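Local coordinates for protein ComZ (Thermus thermophilus, PDB 6QVI) that probably serves as a pilus-tip competence pilin that binds DNA for natural transformation, joining a pseudopilin-like domain to a beta-solenoid, at residues Asp414-Leu419 against Tyr442-His447; His447-Val452 against Val465-Val470; Phe458-Gly463 against Gln490-Val495. One frame throughout, in Å; residues are numbered along the deposited sequence.

Interaction 1 (Asp414-Leu419 against Tyr442-His447)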
ATOM      1  N   ASP A 414       9.153 -18.690  10.495  1.00 71.56           N
ATOM      2  CA  ASP A 414       9.664 -19.615   9.485  1.00 76.36           C
ATOM      3  C   ASP A 414       8.463 -20.270   8.814  1.00 75.60           C
ATOM      4  O   ASP A 414       7.605 -20.842   9.501  1.00 77.91           O
ATOM      5  CB  ASP A 414      10.611 -20.657  10.102  1.00 70.21           C
ATOM      6  CG  ASP A 414      12.055 -20.128  10.281  1.00 76.40           C
ATOM      7  OD1 ASP A 414      12.233 -18.941  10.616  1.00 83.36           O
ATOM      8  OD2 ASP A 414      13.028 -20.900  10.068  1.00 84.27           O
ATOM      9  N   ILE A 415       8.390 -20.168   7.479  1.00 63.63           N
ATOM     10  CA  ILE A 415       7.318 -20.768   6.686  1.00 67.04           C
ATOM     11  C   ILE A 415       8.002 -21.750   5.741  1.00 75.64           C
ATOM     12  O   ILE A 415       8.524 -21.353   4.688  1.00 71.94           O
ATOM     13  CB  ILE A 415       6.517 -19.708   5.925  1.00 73.05           C
ATOM     14  CG1 ILE A 415       5.986 -18.663   6.907  1.00 79.01           C
ATOM     15  CG2 ILE A 415       5.335 -20.311   5.182  1.00 67.67           C
ATOM     16  CD1 ILE A 415       5.009 -17.688   6.287  1.00 81.80           C
ATOM     17  N   ASN A 416       8.007 -23.039   6.101  1.00 78.78           N
ATOM     18  CA  ASN A 416       8.823 -23.984   5.352  1.00 86.02           C
ATOM     19  C   ASN A 416       8.030 -24.804   4.351  1.00 93.47           C
ATOM     20  O   ASN A 416       8.627 -25.376   3.432  1.00 93.68           O
ATOM     21  CB  ASN A 416       9.565 -24.938   6.298  1.00 82.81           C
ATOM     22  CG  ASN A 416      10.338 -24.200   7.377  1.00 79.89           C
ATOM     23  OD1 ASN A 416      10.909 -23.135   7.118  1.00 81.66           O
ATOM     24  ND2 ASN A 416      10.410 -24.782   8.571  1.00 71.83           N
ATOM     25  N   GLY A 417       6.707 -24.825   4.478  1.00 95.42           N
ATOM     26  CA  GLY A 417       5.830 -25.418   3.501  1.00 94.88           C
ATOM     27  C   GLY A 417       5.029 -24.332   2.805  1.00 94.96           C
ATOM     28  O   GLY A 417       5.215 -23.141   3.026  1.00 86.80           O
ATOM     29  N   ASN A 418       4.153 -24.772   1.914  1.00 96.88           N
ATOM     30  CA  ASN A 418       3.297 -23.830   1.220  1.00 92.64           C
ATOM     31  C   ASN A 418       2.285 -23.236   2.194  1.00 87.94           C
ATOM     32  O   ASN A 418       1.910 -23.855   3.199  1.00 96.42           O
ATOM     33  CB  ASN A 418       2.580 -24.529   0.074  1.00101.94           C
ATOM     34  CG  ASN A 418       3.496 -24.827  -1.080  1.00106.48           C
ATOM     35  OD1 ASN A 418       4.618 -24.321  -1.143  1.00108.73           O
ATOM     36  ND2 ASN A 418       3.041 -25.682  -1.985  1.00109.77           N
ATOM     37  N   LEU A 419       1.852 -22.015   1.896  1.00 78.77           N
ATOM     38  CA  LEU A 419       0.971 -21.264   2.788  1.00 77.57           C
ATOM     39  C   LEU A 419      -0.023 -20.525   1.899  1.00 88.30           C
ATOM     40  O   LEU A 419       0.261 -19.420   1.426  1.00 91.95           O
ATOM     41  CB  LEU A 419       1.761 -20.298   3.651  1.00 68.99           C
ATOM     42  CG  LEU A 419       0.899 -19.400   4.527  1.00 75.87           C
ATOM     43  CD1 LEU A 419      -0.118 -20.250   5.297  1.00 81.49           C
ATOM     44  CD2 LEU A 419       1.733 -18.536   5.455  1.00 72.56           C
ATOM     45  N   TYR A 442      11.971 -16.289   7.264  1.00 73.42           N
ATOM     46  CA  TYR A 442      12.598 -17.201   6.333  1.00 74.24           C
ATOM     47  C   TYR A 442      11.481 -17.997   5.691  1.00 71.36           C
ATOM     48  O   TYR A 442      10.759 -18.727   6.386  1.00 71.41           O
ATOM     49  CB  TYR A 442      13.589 -18.122   7.050  1.00 71.02           C
ATOM     50  CG  TYR A 442      14.693 -18.676   6.166  1.00 77.35           C
ATOM     51  CD1 TYR A 442      14.405 -19.379   5.002  1.00 77.00           C
ATOM     52  CD2 TYR A 442      16.029 -18.432   6.470  1.00 80.17           C
ATOM     53  CE1 TYR A 442      15.425 -19.853   4.192  1.00 86.80           C
ATOM     54  CE2 TYR A 442      17.046 -18.884   5.669  1.00 81.50           C
ATOM     55  CZ  TYR A 442      16.751 -19.601   4.531  1.00 82.89           C
ATOM     56  OH  TYR A 442      17.790 -20.061   3.731  1.00 72.86           O
ATOM     57  N   GLN A 443      11.360 -17.885   4.370  1.00 65.08           N
ATOM     58  CA  GLN A 443      10.415 -18.698   3.608  1.00 68.22           C
ATOM     59  C   GLN A 443      11.173 -19.773   2.820  1.00 71.27           C
ATOM     60  O   GLN A 443      11.875 -19.461   1.848  1.00 69.01           O
ATOM     61  CB  GLN A 443       9.587 -17.825   2.670  1.00 61.23           C
ATOM     62  CG  GLN A 443       8.920 -18.594   1.550  1.00 68.27           C
ATOM     63  CD  GLN A 443       8.280 -17.677   0.551  1.00 74.38           C
ATOM     64  OE1 GLN A 443       8.113 -16.489   0.818  1.00 79.56           O
ATOM     65  NE2 GLN A 443       7.870 -18.216  -0.590  1.00 78.28           N
ATOM     66  N   ARG A 444      10.981 -21.039   3.197  1.00 69.80           N
ATOM     67  CA  ARG A 444      11.464 -22.133   2.366  1.00 76.41           C
ATOM     68  C   ARG A 444      10.344 -22.888   1.641  1.00 81.70           C
ATOM     69  O   ARG A 444      10.651 -23.737   0.781  1.00 80.32           O
ATOM     70  CB  ARG A 444      12.310 -23.132   3.192  1.00 79.29           C
ATOM     71  CG  ARG A 444      13.201 -22.525   4.295  1.00 78.97           C
ATOM     72  CD  ARG A 444      13.966 -23.566   5.143  1.00 74.45           C
ATOM     73  NE  ARG A 444      15.040 -22.937   5.924  1.00 74.06           N
ATOM     74  CZ  ARG A 444      14.899 -22.340   7.107  1.00 67.03           C
ATOM     75  NH1 ARG A 444      13.722 -22.263   7.714  1.00 64.94           N
ATOM     76  NH2 ARG A 444      15.967 -21.801   7.679  1.00 69.12           N
ATOM     77  N   GLY A 445       9.069 -22.591   1.944  1.00 80.45           N
ATOM     78  CA  GLY A 445       7.967 -23.090   1.130  1.00 86.01           C
ATOM     79  C   GLY A 445       7.943 -22.479  -0.257  1.00 96.22           C
ATOM     80  O   GLY A 445       8.423 -21.366  -0.484  1.00 95.22           O
ATOM     81  N   GLN A 446       7.421 -23.238  -1.220  1.00101.09           N
ATOM     82  CA  GLN A 446       7.570 -22.754  -2.583  1.00103.13           C
ATOM     83  C   GLN A 446       6.607 -21.616  -2.889  1.00102.22           C
ATOM     84  O   GLN A 446       6.965 -20.676  -3.600  1.00103.38           O
ATOM     85  CB  GLN A 446       7.419 -23.913  -3.576  1.00114.46           C
ATOM     86  CG  GLN A 446       8.787 -24.538  -3.847  1.00125.35           C
ATOM     87  CD  GLN A 446       8.987 -25.141  -5.237  1.00136.82           C
ATOM     88  OE1 GLN A 446      10.102 -25.567  -5.549  1.00147.54           O
ATOM     89  NE2 GLN A 446       7.935 -25.173  -6.069  1.00135.51           N
ATOM     90  N   HIS A 447       5.395 -21.665  -2.336  1.00100.17           N
ATOM     91  CA  HIS A 447       4.374 -20.669  -2.620  1.00 96.29           C
ATOM     92  C   HIS A 447       3.733 -20.268  -1.301  1.00 94.59           C
ATOM     93  O   HIS A 447       3.158 -21.108  -0.607  1.00101.95           O
ATOM     94  CB  HIS A 447       3.350 -21.220  -3.615  1.00104.44           C
ATOM     95  CG  HIS A 447       3.959 -21.663  -4.920  1.00110.77           C
ATOM     96  ND1 HIS A 447       5.148 -21.153  -5.400  1.00106.80           N
ATOM     97  CD2 HIS A 447       3.556 -22.583  -5.828  1.00114.28           C
ATOM     98  CE1 HIS A 447       5.444 -21.724  -6.553  1.00109.63           C
ATOM     99  NE2 HIS A 447       4.493 -22.596  -6.838  1.00116.45           N
TER

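Interaction 2 (His447-Val452 against Val465-Val470)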
ATOM      1  N   HIS A 447       5.395 -21.665  -2.336  1.00100.17           N
ATOM      2  CA  HIS A 447       4.374 -20.669  -2.620  1.00 96.29           C
ATOM      3  C   HIS A 447       3.733 -20.268  -1.301  1.00 94.59           C
ATOM      4  O   HIS A 447       3.158 -21.108  -0.607  1.00101.95           O
ATOM      5  CB  HIS A 447       3.350 -21.220  -3.615  1.00104.44           C
ATOM      6  CG  HIS A 447       3.959 -21.663  -4.920  1.00110.77           C
ATOM      7  ND1 HIS A 447       5.148 -21.153  -5.400  1.00106.80           N
ATOM      8  CD2 HIS A 447       3.556 -22.583  -5.828  1.00114.28           C
ATOM      9  CE1 HIS A 447       5.444 -21.724  -6.553  1.00109.63           C
ATOM     10  NE2 HIS A 447       4.493 -22.596  -6.838  1.00116.45           N
ATOM     11  N   VAL A 448       3.849 -18.993  -0.932  1.00 88.86           N
ATOM     12  CA  VAL A 448       3.075 -18.466   0.182  1.00 86.41           C
ATOM     13  C   VAL A 448       2.411 -17.175  -0.279  1.00 83.31           C
ATOM     14  O   VAL A 448       3.008 -16.369  -1.001  1.00 78.66           O
ATOM     15  CB  VAL A 448       3.951 -18.267   1.434  1.00 86.14           C
ATOM     16  CG1 VAL A 448       5.188 -17.596   1.059  1.00 82.34           C
ATOM     17  CG2 VAL A 448       3.236 -17.445   2.473  1.00 89.53           C
ATOM     18  N   MET A 449       1.161 -17.003   0.111  1.00 83.20           N
ATOM     19  CA  MET A 449       0.331 -15.929  -0.400  1.00 84.82           C
ATOM     20  C   MET A 449      -0.149 -15.156   0.817  1.00 83.23           C
ATOM     21  O   MET A 449      -1.103 -15.558   1.494  1.00 84.88           O
ATOM     22  CB  MET A 449      -0.781 -16.508  -1.271  1.00 93.03           C
ATOM     23  CG  MET A 449      -1.976 -15.632  -1.508  1.00103.88           C
ATOM     24  SD  MET A 449      -3.069 -16.440  -2.717  1.00115.34           S
ATOM     25  CE  MET A 449      -2.067 -16.450  -4.195  1.00108.18           C
ATOM     26  N   ALA A 450       0.572 -14.091   1.126  1.00 75.10           N
ATOM     27  CA  ALA A 450       0.291 -13.313   2.314  1.00 73.01           C
ATOM     28  C   ALA A 450       1.026 -11.983   2.247  1.00 68.64           C
ATOM     29  O   ALA A 450       2.142 -11.932   1.724  1.00 76.46           O
ATOM     30  CB  ALA A 450       0.731 -14.102   3.549  1.00 68.49           C
ATOM     31  N   PRO A 451       0.467 -10.894   2.772  1.00 62.95           N
ATOM     32  CA  PRO A 451       1.277  -9.687   2.959  1.00 56.12           C
ATOM     33  C   PRO A 451       2.105  -9.906   4.215  1.00 54.95           C
ATOM     34  O   PRO A 451       1.615 -10.455   5.207  1.00 56.94           O
ATOM     35  CB  PRO A 451       0.245  -8.575   3.143  1.00 49.83           C
ATOM     36  CG  PRO A 451      -0.897  -9.264   3.781  1.00 61.16           C
ATOM     37  CD  PRO A 451      -0.919 -10.694   3.226  1.00 64.54           C
ATOM     38  N   VAL A 452       3.384  -9.563   4.132  1.00 46.56           N
ATOM     39  CA  VAL A 452       4.354  -9.896   5.155  1.00 48.91           C
ATOM     40  C   VAL A 452       5.136  -8.665   5.606  1.00 45.43           C
ATOM     41  O   VAL A 452       5.616  -7.885   4.774  1.00 50.87           O
ATOM     42  CB  VAL A 452       5.275 -10.980   4.571  1.00 64.10           C
ATOM     43  CG1 VAL A 452       6.639 -10.946   5.219  1.00 72.62           C
ATOM     44  CG2 VAL A 452       4.589 -12.362   4.662  1.00 58.42           C
ATOM     45  N   VAL A 465       8.328 -18.318  -4.588  1.00 90.32           N
ATOM     46  CA  VAL A 465       7.680 -17.063  -4.926  1.00 85.83           C
ATOM     47  C   VAL A 465       6.713 -16.691  -3.809  1.00 83.20           C
ATOM     48  O   VAL A 465       6.028 -17.548  -3.242  1.00 83.45           O
ATOM     49  CB  VAL A 465       7.014 -17.138  -6.328  1.00 85.16           C
ATOM     50  CG1 VAL A 465       5.979 -18.215  -6.397  1.00 85.98           C
ATOM     51  CG2 VAL A 465       6.403 -15.802  -6.728  1.00 78.59           C
ATOM     52  N   LEU A 466       6.695 -15.409  -3.466  1.00 83.54           N
ATOM     53  CA  LEU A 466       5.790 -14.877  -2.459  1.00 78.24           C
ATOM     54  C   LEU A 466       4.833 -13.925  -3.140  1.00 85.30           C
ATOM     55  O   LEU A 466       5.264 -13.013  -3.861  1.00 83.55           O
ATOM     56  CB  LEU A 466       6.545 -14.159  -1.349  1.00 71.19           C
ATOM     57  CG  LEU A 466       5.664 -13.392  -0.388  1.00 71.45           C
ATOM     58  CD1 LEU A 466       4.679 -14.334   0.311  1.00 73.49           C
ATOM     59  CD2 LEU A 466       6.584 -12.797   0.577  1.00 69.51           C
ATOM     60  N   PHE A 467       3.546 -14.178  -2.965  1.00 84.02           N
ATOM     61  CA  PHE A 467       2.510 -13.315  -3.496  1.00 76.72           C
ATOM     62  C   PHE A 467       1.920 -12.497  -2.370  1.00 80.60           C
ATOM     63  O   PHE A 467       1.589 -13.041  -1.311  1.00 90.55           O
ATOM     64  CB  PHE A 467       1.422 -14.125  -4.189  1.00 78.53           C
ATOM     65  CG  PHE A 467       1.948 -15.159  -5.139  1.00 87.04           C
ATOM     66  CD1 PHE A 467       1.892 -14.956  -6.508  1.00 92.69           C
ATOM     67  CD2 PHE A 467       2.454 -16.360  -4.672  1.00 90.19           C
ATOM     68  CE1 PHE A 467       2.359 -15.919  -7.396  1.00 97.03           C
ATOM     69  CE2 PHE A 467       2.917 -17.333  -5.560  1.00 94.99           C
ATOM     70  CZ  PHE A 467       2.864 -17.107  -6.922  1.00 99.38           C
ATOM     71  N   GLY A 468       1.751 -11.209  -2.612  1.00 78.70           N
ATOM     72  CA  GLY A 468       1.372 -10.314  -1.545  1.00 73.86           C
ATOM     73  C   GLY A 468       2.310  -9.126  -1.595  1.00 69.31           C
ATOM     74  O   GLY A 468       2.186  -8.305  -2.505  1.00 75.39           O
ATOM     75  N   SER A 469       3.198  -8.992  -0.605  1.00 56.37           N
ATOM     76  CA  SER A 469       4.153  -7.888  -0.534  1.00 58.81           C
ATOM     77  C   SER A 469       5.075  -8.149   0.644  1.00 56.59           C
ATOM     78  O   SER A 469       4.664  -8.774   1.627  1.00 58.09           O
ATOM     79  CB  SER A 469       3.441  -6.532  -0.353  1.00 64.54           C
ATOM     80  OG  SER A 469       2.398  -6.658   0.606  1.00 67.16           O
ATOM     81  N   VAL A 470       6.302  -7.637   0.589  1.00 48.36           N
ATOM     82  CA  VAL A 470       7.127  -7.707   1.783  1.00 52.56           C
ATOM     83  C   VAL A 470       7.541  -6.299   2.105  1.00 49.66           C
ATOM     84  O   VAL A 470       7.912  -5.536   1.207  1.00 55.43           O
ATOM     85  CB  VAL A 470       8.341  -8.668   1.646  1.00 58.37           C
ATOM     86  CG1 VAL A 470       7.891  -9.950   0.991  1.00 66.02           C
ATOM     87  CG2 VAL A 470       9.627  -8.020   1.009  1.00 69.07           C
TER

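Interaction 3 (Phe458-Gly463 against Gln490-Val495)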
ATOM      1  N   PHE A 458      14.057 -10.371   5.494  1.00 59.35           N
ATOM      2  CA  PHE A 458      13.202 -11.401   4.999  1.00 60.03           C
ATOM      3  C   PHE A 458      13.998 -12.238   4.059  1.00 64.12           C
ATOM      4  O   PHE A 458      14.391 -11.752   3.049  1.00 62.52           O
ATOM      5  CB  PHE A 458      12.094 -10.774   4.239  1.00 45.49           C
ATOM      6  CG  PHE A 458      11.358 -11.706   3.379  1.00 47.63           C
ATOM      7  CD1 PHE A 458      10.157 -12.166   3.757  1.00 48.76           C
ATOM      8  CD2 PHE A 458      11.850 -12.073   2.186  1.00 51.98           C
ATOM      9  CE1 PHE A 458       9.455 -13.010   2.966  1.00 53.60           C
ATOM     10  CE2 PHE A 458      11.157 -12.909   1.376  1.00 61.99           C
ATOM     11  CZ  PHE A 458       9.956 -13.384   1.769  1.00 55.84           C
ATOM     12  N   ARG A 459      14.231 -13.496   4.407  1.00 59.96           N
ATOM     13  CA  ARG A 459      14.992 -14.411   3.587  1.00 64.59           C
ATOM     14  C   ARG A 459      14.105 -15.298   2.791  1.00 66.10           C
ATOM     15  O   ARG A 459      13.033 -15.632   3.191  1.00 61.72           O
ATOM     16  CB  ARG A 459      15.894 -15.293   4.419  1.00 76.07           C
ATOM     17  CG  ARG A 459      17.003 -14.552   5.118  1.00 78.74           C
ATOM     18  CD  ARG A 459      18.065 -15.471   5.661  1.00 70.37           C
ATOM     19  NE  ARG A 459      19.162 -14.686   6.177  1.00 68.63           N
ATOM     20  CZ  ARG A 459      19.109 -14.041   7.314  1.00 71.50           C
ATOM     21  NH1 ARG A 459      18.024 -14.106   8.034  1.00 65.65           N
ATOM     22  NH2 ARG A 459      20.127 -13.329   7.729  1.00 79.33           N
ATOM     23  N   VAL A 460      14.593 -15.696   1.640  1.00 56.81           N
ATOM     24  CA  VAL A 460      13.847 -16.547   0.764  1.00 66.34           C
ATOM     25  C   VAL A 460      14.849 -17.341  -0.049  1.00 72.85           C
ATOM     26  O   VAL A 460      15.967 -16.934  -0.235  1.00 82.85           O
ATOM     27  CB  VAL A 460      12.945 -15.705  -0.104  1.00 69.31           C
ATOM     28  CG1 VAL A 460      13.768 -14.874  -1.038  1.00 77.70           C
ATOM     29  CG2 VAL A 460      11.917 -16.527  -0.823  1.00 65.98           C
ATOM     30  N   VAL A 461      14.448 -18.512  -0.477  1.00 69.81           N
ATOM     31  CA  VAL A 461      15.289 -19.416  -1.240  1.00 81.32           C
ATOM     32  C   VAL A 461      15.009 -19.249  -2.732  1.00 80.41           C
ATOM     33  O   VAL A 461      13.868 -18.981  -3.138  1.00 71.40           O
ATOM     34  CB  VAL A 461      15.019 -20.852  -0.770  1.00 92.56           C
ATOM     35  CG1 VAL A 461      15.786 -21.153   0.532  1.00 95.40           C
ATOM     36  CG2 VAL A 461      13.538 -20.947  -0.480  1.00 87.75           C
ATOM     37  N   LYS A 462      16.051 -19.396  -3.554  1.00 82.55           N
ATOM     38  CA  LYS A 462      15.872 -19.428  -5.004  1.00 84.13           C
ATOM     39  C   LYS A 462      14.731 -20.367  -5.389  1.00 87.13           C
ATOM     40  O   LYS A 462      14.636 -21.484  -4.881  1.00 90.22           O
ATOM     41  CB  LYS A 462      17.160 -19.912  -5.684  1.00 94.61           C
ATOM     42  CG  LYS A 462      18.458 -19.558  -4.983  1.00105.66           C
ATOM     43  CD  LYS A 462      19.624 -20.458  -5.484  1.00121.45           C
ATOM     44  CE  LYS A 462      20.946 -19.665  -5.640  1.00129.16           C
ATOM     45  NZ  LYS A 462      21.861 -20.213  -6.677  1.00132.62           N
ATOM     46  N   GLY A 463      13.857 -19.913  -6.274  1.00 92.53           N
ATOM     47  CA  GLY A 463      12.812 -20.762  -6.820  1.00 94.90           C
ATOM     48  C   GLY A 463      11.449 -20.572  -6.210  1.00 91.54           C
ATOM     49  O   GLY A 463      10.445 -20.965  -6.824  1.00102.18           O
ATOM     50  N   GLN A 490      21.193 -16.879  -7.766  1.00133.93           N
ATOM     51  CA  GLN A 490      19.977 -17.237  -8.472  1.00125.18           C
ATOM     52  C   GLN A 490      18.858 -16.380  -7.956  1.00111.74           C
ATOM     53  O   GLN A 490      18.994 -15.648  -7.018  1.00 98.05           O
ATOM     54  CB  GLN A 490      19.608 -18.709  -8.576  1.00126.10           C
ATOM     55  CG  GLN A 490      20.436 -19.500  -9.553  1.00132.66           C
ATOM     56  CD  GLN A 490      20.247 -20.988  -9.383  1.00141.18           C
ATOM     57  OE1 GLN A 490      20.979 -21.621  -8.632  1.00147.45           O
ATOM     58  NE2 GLN A 490      19.261 -21.552 -10.066  1.00140.47           N
ATOM     59  N   LYS A 491      17.700 -16.623  -8.482  1.00 99.01           N
ATOM     60  CA  LYS A 491      16.618 -15.671  -8.329  1.00 90.35           C
ATOM     61  C   LYS A 491      15.482 -16.266  -7.514  1.00 85.68           C
ATOM     62  O   LYS A 491      15.021 -17.381  -7.793  1.00 89.57           O
ATOM     63  CB  LYS A 491      16.114 -15.259  -9.721  1.00 89.48           C
ATOM     64  CG  LYS A 491      17.226 -14.623 -10.574  1.00 94.89           C
ATOM     65  CD  LYS A 491      16.769 -14.172 -11.971  1.00 99.15           C
ATOM     66  CE  LYS A 491      17.804 -13.280 -12.682  1.00 90.82           C
ATOM     67  NZ  LYS A 491      17.260 -12.716 -13.958  1.00 90.13           N
ATOM     68  N   ALA A 492      15.035 -15.513  -6.518  1.00 74.84           N
ATOM     69  CA  ALA A 492      13.727 -15.668  -5.913  1.00 67.07           C
ATOM     70  C   ALA A 492      12.804 -14.608  -6.498  1.00 67.15           C
ATOM     71  O   ALA A 492      13.258 -13.670  -7.151  1.00 71.30           O
ATOM     72  CB  ALA A 492      13.810 -15.544  -4.398  1.00 60.50           C
ATOM     73  N   GLU A 493      11.493 -14.765  -6.295  1.00 62.75           N
ATOM     74  CA  GLU A 493      10.551 -13.860  -6.943  1.00 69.20           C
ATOM     75  C   GLU A 493       9.454 -13.396  -5.992  1.00 74.62           C
ATOM     76  O   GLU A 493       8.969 -14.158  -5.154  1.00 82.10           O
ATOM     77  CB  GLU A 493       9.977 -14.512  -8.227  1.00 83.25           C
ATOM     78  CG  GLU A 493       8.625 -13.942  -8.688  1.00100.71           C
ATOM     79  CD  GLU A 493       8.166 -14.455 -10.051  1.00108.61           C
ATOM     80  OE1 GLU A 493       8.913 -15.192 -10.731  1.00111.13           O
ATOM     81  OE2 GLU A 493       7.070 -14.048 -10.477  1.00112.86           O
ATOM     82  N   VAL A 494       9.047 -12.139  -6.135  1.00 73.94           N
ATOM     83  CA  VAL A 494       7.968 -11.578  -5.344  1.00 73.40           C
ATOM     84  C   VAL A 494       6.936 -11.024  -6.307  1.00 78.19           C
ATOM     85  O   VAL A 494       7.275 -10.269  -7.225  1.00 89.86           O
ATOM     86  CB  VAL A 494       8.427 -10.473  -4.368  1.00 66.21           C
ATOM     87  CG1 VAL A 494       7.243 -10.030  -3.481  1.00 57.60           C
ATOM     88  CG2 VAL A 494       9.630 -10.910  -3.510  1.00 62.12           C
ATOM     89  N   VAL A 495       5.675 -11.358  -6.079  1.00 65.76           N
ATOM     90  CA  VAL A 495       4.621 -10.950  -6.979  1.00 66.47           C
ATOM     91  C   VAL A 495       3.675 -10.060  -6.203  1.00 71.27           C
ATOM     92  O   VAL A 495       2.996 -10.514  -5.274  1.00 73.52           O
ATOM     93  CB  VAL A 495       3.900 -12.157  -7.574  1.00 68.51           C
ATOM     94  CG1 VAL A 495       2.743 -11.719  -8.462  1.00 69.92           C
ATOM     95  CG2 VAL A 495       4.916 -12.982  -8.367  1.00 68.59           C
TER

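Interaction 1 (Asp414-Leu419 against Tyr442-His447)
At a corner of the beta-solenoid, Asp414 and Ile415 pair in parallel with Tyr442 and Gln443 of the next coil, and both chains then turn together. Ile415 N donates to Tyr442 O at 3.0 Å. Ile415 O is gripped twice, by Arg444 N (2.9 Å) and Gly445 N (3.1 Å), which reach it from opposite faces of its plane. The coil-on-coil stacking of a solenoid continues in the side chains. Arg444, extended from CG to NE, places NH1 against Asp414 OD2 in a 2.8 Å salt bridge and against Asn416 OD1 at 3.0 Å. Both oxygens sit at the guanidinium edge, in its plane, although NH1 meets the carboxylate and the amide from above their own planes. One guanidinium face lies over the Tyr442 ring, NH2 above its centre, while NE bonds to Gly481 O. Gly445 lies close against the neighbouring coil; a CB on it would run into Gly417 O. Past the turn, Asn418 has CG anti to its carbonyl carbon (chi1 -73°); OD1 thereby accepts from His447 N at 3.0 Å and, weakly, from Gln446 N. Leu419 N then donates to His447 O (3.0 Å).

Interaction 2 (His447-Val452 against Val465-Val470)
Val448 and Met449 lie beside Leu466 and Phe467 in two successive coils of the beta-solenoid, their short strands parallel to within 15° and 4.9 Å apart at the axes. This strand half is the tight one. Phe467 N donates to Val448 O at 3.0 Å, and Ala450 N to Phe467 O at 2.8 Å. Side chains of like position stack from coil to coil: Leu466, its CG anti to the backbone N (chi1 171°), brings CD1 to Val448 CG1, branch against branch, on the face that also holds Gln443. On the other face the Phe467 ring turns its edge to Val448 O and takes Val465 CG2 over one face, toward the rim, 3.8 Å above the plane, with Tyr191 meeting it edge-to-face. Met449 bends at its last torsion (chi3 -65°), which brings CE across to Phe467 CB at 4.2 Å, and the His447 ring meets Val465 CG1 obliquely. The pairing slackens at the first rung, where Val448 N reaches Val465 O only weakly, and again at the corner. There Gly468 has a backbone shape that a CB would not tolerate, and a side chain on it would strike Ala450 O. Regular bonding resumes with Val452 N to Ser469 O at 2.9 Å. Ser469 itself is partly exposed, in contrast to its buried neighbours, and its hydroxyl lies alongside the proline ring, with OG 3.8 Å from Pro451 CB.

Interaction 3 (Phe458-Gly463 against Gln490-Val495)
Lys462 and Gln490 meet at the outer edge of a small, mixed contact across a corner of the beta-solenoid, where the end of strand 457-461 touches the start of strand 491-496 without pairing with it. The two strands belong to different faces, and the chain between them contains strand 474-478 and the Cys476-Cys486 disulfide. Inside, the contact is apolar: Val460 has CG1 set between its backbone N and carbonyl carbon (chi1 67°), and this branch reaches Ala492 CB at 3.4 Å, next to Phe475 and Thr477 of strand 474-478. Outside, it is polar. The lysine chain crosses the glutamine at about a right angle, its CE lying 3.4 Å from Gln490 CB, before NZ donates to Gln490 OE1 at 2.6 Å. The ammonium comes in tilted 27° from the carbonyl plane, well off the line of the C=O bond. With an alanine at Lys462, Gln490 OE1 would probably lose this donor and the glutamine side chain would be freer to turn, with a gap opened beside its CB. The turn itself is tied by backbone atoms: Lys462 CA passes Lys491 O at 3.6 Å, and Gly463 donates its N-H to the same Lys491 O at 3.2 Å.

Overall arrangement
Interaction 2 is the core contact, almost wholly buried and held by parallel backbone bonds and apolar stacking; interactions 1 and 3 lie at turns that reach the surface, while the corner in interaction 2 is largely buried. Interaction 1 puts a charged cluster and an asparagine on its turn, whereas interaction 3 lacks strand pairing and relies on a small apolar touch, a lysine-glutamine bond and one backbone bond at the turn. Their centres are 10 to 11 Å apart. Interactions 1 and 2 share His447, and Gln446 O meets Val465 N at 2.9 Å; Gln443 N meets Arg459 O of interaction 3 at 3.0 Å. Strand 465-467 of interaction 2 pairs with strand 491-496 of interaction 3, carrying the stack into the next coil.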